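Local coordinates for sensor protein (Vibrio parahaemolyticus, PDB 3I9Y) that is the sensor domain of TorS, a TMAO-responsive receptor histidine kinase that probably autophosphorylates from ATP and passes the phosphate on through a two-component relay, at residues D67-E70 with S71-N75; E47-L50 with T51-E55. All coordinates share one frame; numbering follows the deposited sequence.

Interaction 1. Residues D67-E70 with S71-N75; sequences DALE and SNVQN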
ATOM      1  N   ASP A  67      -4.798  33.872  11.589  1.00 32.73           N
ATOM      2  CA  ASP A  67      -5.727  33.040  10.939  1.00 32.47           C
ATOM      3  C   ASP A  67      -4.953  32.072   9.934  1.00 29.98           C
ATOM      4  O   ASP A  67      -5.368  30.932   9.798  1.00 26.20           O
ATOM      5  CB  ASP A  67      -6.720  33.801  10.117  1.00 36.77           C
ATOM      6  CG  ASP A  67      -7.750  34.574  11.007  1.00 41.10           C
ATOM      7  OD1 ASP A  67      -7.997  34.138  12.202  1.00 41.66           O
ATOM      8  OD2 ASP A  67      -8.269  35.630  10.418  1.00 43.35           O
ATOM      9  N   ALA A  68      -3.980  32.623   9.216  1.00 26.07           N
ATOM     10  CA  ALA A  68      -3.214  31.857   8.321  1.00 25.36           C
ATOM     11  C   ALA A  68      -2.460  30.757   9.154  1.00 25.76           C
ATOM     12  O   ALA A  68      -2.471  29.558   8.805  1.00 26.42           O
ATOM     13  CB  ALA A  68      -2.210  32.770   7.487  1.00 23.12           C
ATOM     14  N   LEU A  69      -1.875  31.082  10.281  1.00 23.91           N
ATOM     15  CA  LEU A  69      -1.192  30.089  11.060  1.00 24.33           C
ATOM     16  C   LEU A  69      -2.207  28.907  11.530  1.00 25.19           C
ATOM     17  O   LEU A  69      -1.848  27.740  11.505  1.00 24.36           O
ATOM     18  CB  LEU A  69      -0.684  30.684  12.361  1.00 22.76           C
ATOM     19  CG  LEU A  69       0.090  29.773  13.276  1.00 24.48           C
ATOM     20  CD1 LEU A  69       1.411  29.494  12.455  1.00 23.62           C
ATOM     21  CD2 LEU A  69       0.537  30.489  14.615  1.00 26.02           C
ATOM     22  N   GLU A  70      -3.420  29.247  11.936  1.00 24.27           N
ATOM     23  CA  GLU A  70      -4.389  28.287  12.434  1.00 24.31           C
ATOM     24  C   GLU A  70      -4.757  27.385  11.222  1.00 24.62           C
ATOM     25  O   GLU A  70      -4.804  26.169  11.414  1.00 25.02           O
ATOM     26  CB  GLU A  70      -5.596  28.954  12.912  1.00 24.25           C
ATOM     27  CG  GLU A  70      -6.790  28.027  13.099  1.00 28.26           C
ATOM     28  CD  GLU A  70      -6.610  26.979  14.298  1.00 30.99           C
ATOM     29  OE1 GLU A  70      -5.676  27.165  15.151  1.00 33.35           O
ATOM     30  OE2 GLU A  70      -7.408  25.924  14.340  1.00 30.87           O
ATOM     31  N   SER A  71      -4.949  27.942  10.019  1.00 22.75           N
ATOM     32  CA  SER A  71      -5.321  27.057   9.016  1.00 24.34           C
ATOM     33  C   SER A  71      -4.009  26.189   8.582  1.00 24.12           C
ATOM     34  O   SER A  71      -4.130  24.948   8.236  1.00 22.52           O
ATOM     35  CB  SER A  71      -5.968  27.925   7.943  1.00 26.13           C
ATOM     36  OG  SER A  71      -5.396  27.589   6.760  1.00 30.51           O
ATOM     37  N   ASN A  72      -2.757  26.773   8.619  1.00 22.80           N
ATOM     38  CA  ASN A  72      -1.576  25.966   8.299  1.00 21.58           C
ATOM     39  C   ASN A  72      -1.510  24.766   9.358  1.00 21.36           C
ATOM     40  O   ASN A  72      -1.144  23.651   8.962  1.00 20.36           O
ATOM     41  CB  ASN A  72      -0.258  26.671   8.473  1.00 21.57           C
ATOM     42  CG  ASN A  72      -0.082  27.795   7.525  1.00 25.15           C
ATOM     43  OD1 ASN A  72      -0.640  27.826   6.377  1.00 25.01           O
ATOM     44  ND2 ASN A  72       0.645  28.766   7.974  1.00 20.97           N
ATOM     45  N   VAL A  73      -1.842  24.981  10.646  1.00 19.18           N
ATOM     46  CA  VAL A  73      -1.741  23.971  11.600  1.00 19.39           C
ATOM     47  C   VAL A  73      -2.838  22.823  11.347  1.00 20.24           C
ATOM     48  O   VAL A  73      -2.537  21.578  11.518  1.00 19.07           O
ATOM     49  CB  VAL A  73      -1.901  24.557  13.023  1.00 21.32           C
ATOM     50  CG1 VAL A  73      -2.079  23.516  14.049  1.00 17.97           C
ATOM     51  CG2 VAL A  73      -0.691  25.439  13.369  1.00 20.28           C
ATOM     52  N   GLN A  74      -4.068  23.221  11.031  1.00 18.04           N
ATOM     53  CA  GLN A  74      -5.121  22.269  10.778  1.00 18.57           C
ATOM     54  C   GLN A  74      -4.705  21.414   9.510  1.00 18.30           C
ATOM     55  O   GLN A  74      -4.937  20.198   9.491  1.00 19.30           O
ATOM     56  CB  GLN A  74      -6.455  22.944  10.450  1.00 19.55           C
ATOM     57  CG  GLN A  74      -7.033  23.673  11.719  1.00 23.39           C
ATOM     58  CD  GLN A  74      -8.444  24.218  11.501  1.00 29.38           C
ATOM     59  OE1 GLN A  74      -8.871  25.096  12.313  1.00 33.56           O
ATOM     60  NE2 GLN A  74      -9.221  23.672  10.552  1.00 26.14           N
ATOM     61  N   ASN A  75      -4.123  22.028   8.497  1.00 18.24           N
ATOM     62  CA  ASN A  75      -3.766  21.302   7.358  1.00 19.82           C
ATOM     63  C   ASN A  75      -2.689  20.237   7.676  1.00 20.57           C
ATOM     64  O   ASN A  75      -2.791  19.127   7.117  1.00 20.55           O
ATOM     65  CB  ASN A  75      -3.282  22.141   6.199  1.00 20.94           C
ATOM     66  CG  ASN A  75      -4.415  23.001   5.627  1.00 24.80           C
ATOM     67  OD1 ASN A  75      -5.578  22.673   5.811  1.00 24.65           O
ATOM     68  ND2 ASN A  75      -4.042  24.124   4.939  1.00 23.43           N
TER
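A68 and N72, with L69 and V73, form i/i+4 pairs between successive turns near the start of helix 63-114, in the sensor domain built of stacked four-helix bundles; a coiled coil is predicted here. Four consecutive main-chain bonds define the stretch as alpha-helical, the tightest from N72 N to A68 O at 2.8 Å, nearly along the C=O axis and with an N-H...O angle of 164°. The carboxamide of N72 folds back over that same carbonyl, its CG 3.2 Å from A68 O. A chi1 of -66° sets CG beside its own backbone N and turns the amide toward the preceding turn. V73 lays its CG2 branch against L69 O at 3.2 Å, while CG of L69 and CG2 of V73 lie 4.4 Å apart, a loose apolar contact. On the exposed side E70, bent at its second torsion, meets Q74, its carboxylate 78° from the plane of the amide. The inner residues look to two helices: L69 packs on L260, T263 and L267 of helix 232-267, where N72 ND2 also makes a weak hydrogen bond to T263 OG1, and L69 and V73 both touch I53 of helix 32-58.

Interaction 2. Residues E47-L50 with T51-E55; sequences ESLL and THIKE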
ATOM      1  N   GLU A  47       2.891  16.868  19.153  1.00 23.08           N
ATOM      2  CA  GLU A  47       2.410  17.428  20.394  1.00 26.46           C
ATOM      3  C   GLU A  47       3.406  18.537  20.884  1.00 25.97           C
ATOM      4  O   GLU A  47       3.017  19.644  21.390  1.00 23.86           O
ATOM      5  CB  GLU A  47       2.291  16.258  21.366  1.00 28.98           C
ATOM      6  CG  GLU A  47       1.677  16.536  22.643  1.00 40.41           C
ATOM      7  CD  GLU A  47       0.427  15.444  23.097  1.00 45.13           C
ATOM      8  OE1 GLU A  47       0.697  14.555  23.986  1.00 47.17           O
ATOM      9  OE2 GLU A  47      -0.761  15.499  22.554  1.00 46.49           O
ATOM     10  N   SER A  48       4.706  18.234  20.788  1.00 24.40           N
ATOM     11  CA  SER A  48       5.630  19.272  21.155  1.00 26.00           C
ATOM     12  C   SER A  48       5.527  20.411  20.113  1.00 24.79           C
ATOM     13  O   SER A  48       5.709  21.544  20.484  1.00 25.78           O
ATOM     14  CB  SER A  48       7.109  18.842  21.066  1.00 27.94           C
ATOM     15  OG  SER A  48       7.298  17.699  21.766  1.00 29.40           O
ATOM     16  N   LEU A  49       5.435  20.105  18.824  1.00 22.93           N
ATOM     17  CA  LEU A  49       5.414  21.169  17.861  1.00 21.33           C
ATOM     18  C   LEU A  49       4.185  22.099  18.220  1.00 23.31           C
ATOM     19  O   LEU A  49       4.263  23.371  18.113  1.00 21.13           O
ATOM     20  CB  LEU A  49       5.241  20.621  16.468  1.00 20.96           C
ATOM     21  CG  LEU A  49       5.255  21.831  15.559  1.00 23.65           C
ATOM     22  CD1 LEU A  49       6.175  21.852  14.384  1.00 25.04           C
ATOM     23  CD2 LEU A  49       3.981  21.714  15.022  1.00 25.23           C
ATOM     24  N   LEU A  50       3.052  21.464  18.708  1.00 23.58           N
ATOM     25  CA  LEU A  50       1.807  22.212  18.904  1.00 23.92           C
ATOM     26  C   LEU A  50       2.012  23.122  20.187  1.00 26.73           C
ATOM     27  O   LEU A  50       1.486  24.218  20.180  1.00 26.09           O
ATOM     28  CB  LEU A  50       0.598  21.278  19.107  1.00 21.84           C
ATOM     29  CG  LEU A  50       0.293  20.656  17.727  1.00 23.35           C
ATOM     30  CD1 LEU A  50      -0.881  19.696  17.950  1.00 21.19           C
ATOM     31  CD2 LEU A  50       0.027  21.592  16.746  1.00 22.41           C
ATOM     32  N   THR A  51       2.714  22.651  21.242  1.00 26.41           N
ATOM     33  CA  THR A  51       2.908  23.562  22.325  1.00 29.03           C
ATOM     34  C   THR A  51       3.804  24.749  21.938  1.00 27.61           C
ATOM     35  O   THR A  51       3.649  25.852  22.456  1.00 27.53           O
ATOM     36  CB  THR A  51       3.443  22.920  23.608  1.00 30.39           C
ATOM     37  OG1 THR A  51       4.857  22.912  23.530  1.00 35.65           O
ATOM     38  CG2 THR A  51       2.962  21.441  23.769  1.00 27.63           C
ATOM     39  N   HIS A  52       4.717  24.606  21.019  1.00 27.43           N
ATOM     40  CA  HIS A  52       5.492  25.801  20.724  1.00 27.55           C
ATOM     41  C   HIS A  52       4.663  26.745  19.826  1.00 29.86           C
ATOM     42  O   HIS A  52       4.814  27.989  19.854  1.00 30.67           O
ATOM     43  CB  HIS A  52       6.836  25.430  19.995  1.00 25.82           C
ATOM     44  CG  HIS A  52       7.792  24.740  20.908  1.00 27.74           C
ATOM     45  ND1 HIS A  52       8.141  23.417  20.756  1.00 28.62           N
ATOM     46  CD2 HIS A  52       8.340  25.125  22.100  1.00 26.21           C
ATOM     47  CE1 HIS A  52       8.849  22.994  21.803  1.00 26.87           C
ATOM     48  NE2 HIS A  52       8.990  24.004  22.639  1.00 26.33           N
ATOM     49  N   ILE A  53       3.785  26.168  18.995  1.00 29.69           N
ATOM     50  CA  ILE A  53       3.008  27.005  18.129  1.00 30.81           C
ATOM     51  C   ILE A  53       2.053  27.829  19.044  1.00 31.53           C
ATOM     52  O   ILE A  53       1.778  29.004  18.788  1.00 30.27           O
ATOM     53  CB  ILE A  53       2.099  26.199  17.142  1.00 30.61           C
ATOM     54  CG1 ILE A  53       2.901  25.402  16.187  1.00 30.53           C
ATOM     55  CG2 ILE A  53       1.201  27.179  16.378  1.00 29.47           C
ATOM     56  CD1 ILE A  53       3.492  26.361  15.402  1.00 33.94           C
ATOM     57  N   LYS A  54       1.510  27.198  20.047  1.00 32.08           N
ATOM     58  CA  LYS A  54       0.635  27.884  20.974  1.00 34.12           C
ATOM     59  C   LYS A  54       1.411  29.010  21.707  1.00 36.36           C
ATOM     60  O   LYS A  54       0.881  30.091  21.834  1.00 36.28           O
ATOM     61  CB  LYS A  54       0.114  26.955  22.051  1.00 34.94           C
ATOM     62  CG  LYS A  54      -0.892  27.630  23.089  1.00 36.78           C
ATOM     63  CD  LYS A  54      -1.068  26.706  24.380  1.00 40.46           C
ATOM     64  CE  LYS A  54      -2.389  27.111  25.147  1.00 41.84           C
ATOM     65  NZ  LYS A  54      -2.952  26.013  25.939  1.00 43.82           N
ATOM     66  N   GLU A  55       2.619  28.765  22.232  1.00 36.84           N
ATOM     67  CA  GLU A  55       3.381  29.864  22.840  1.00 39.17           C
ATOM     68  C   GLU A  55       3.516  31.044  21.874  1.00 39.19           C
ATOM     69  O   GLU A  55       3.290  32.155  22.317  1.00 37.83           O
ATOM     70  CB  GLU A  55       4.838  29.556  23.146  1.00 40.59           C
ATOM     71  CG  GLU A  55       5.004  28.844  24.274  1.00 44.64           C
ATOM     72  CD  GLU A  55       4.465  29.610  25.487  1.00 47.53           C
ATOM     73  OE1 GLU A  55       4.859  30.787  25.868  1.00 47.70           O
ATOM     74  OE2 GLU A  55       3.598  28.919  26.018  1.00 48.19           O
TER
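T51, H52, I53 and K54 each donate a backbone N-H to the carbonyl of the residue four positions earlier, the alpha-helical pattern, in this part of helix 32-58. K54 N to L50 O (3.0 Å) is the straightest of the four, with an N-H...O angle of 161°. The turn is a little slack at S48, where H52 N reaches S48 O at 3.3 Å and makes a second, weak bond to L49 O. Two further groups gather round S48 O. The hydroxyl of T51 gives it a weak bond, OG1 to O 3.4 Å, an i to i-3 bond from a side chain back to the main chain of its own helix. The imidazole of H52 also comes up to this carbonyl, obliquely to its ring, with T51 OG1 over the centre of one ring face. At T51 a chi1 of 88° places OG1 between the backbone N and the carbonyl carbon, which leaves the methyl CG2 beside the N and pressed to 3.0 Å from E47 O, a close approach for a carbon. Farther round the helix the contact becomes apolar. L49 and I53 cross at an angle, CD2 of L49 lying 4.0 Å from CG1 of I53, and the same CG1 rests 3.1 Å from L49 O. With a chi1 of -65°, I53 sends CG1 back along the helix to L49. Two helices flank these residues: S48 touches L15 of helix 5-27, and H52 lies against E8 and Q11 of that helix, whereas L50 and I53 face helix 63-114, where L50 meets V73 and I77.

Overall arrangement
Interactions 1 and 2 lie on successive helices of the chain, 63-114 and 32-58, and their centres are about 13 Å apart. They touch directly through aliphatic side chains: L69 CD2 comes within 3.8 Å of I53 CG2, V73 CG1 within 3.9 Å of L50 CD2, and V73 CG2 within 4.0 Å of I53 CG2. L69 and V73 thus both contact the CG2 methyl of I53, and V73 bridges from I53 to L50. This is interhelical packing on one side of the chain's centre, about 29 Å (interaction 1) and 32 Å (interaction 2) from it. The two interactions share this one interhelical face of the sensor domain, while their other sides face different helices.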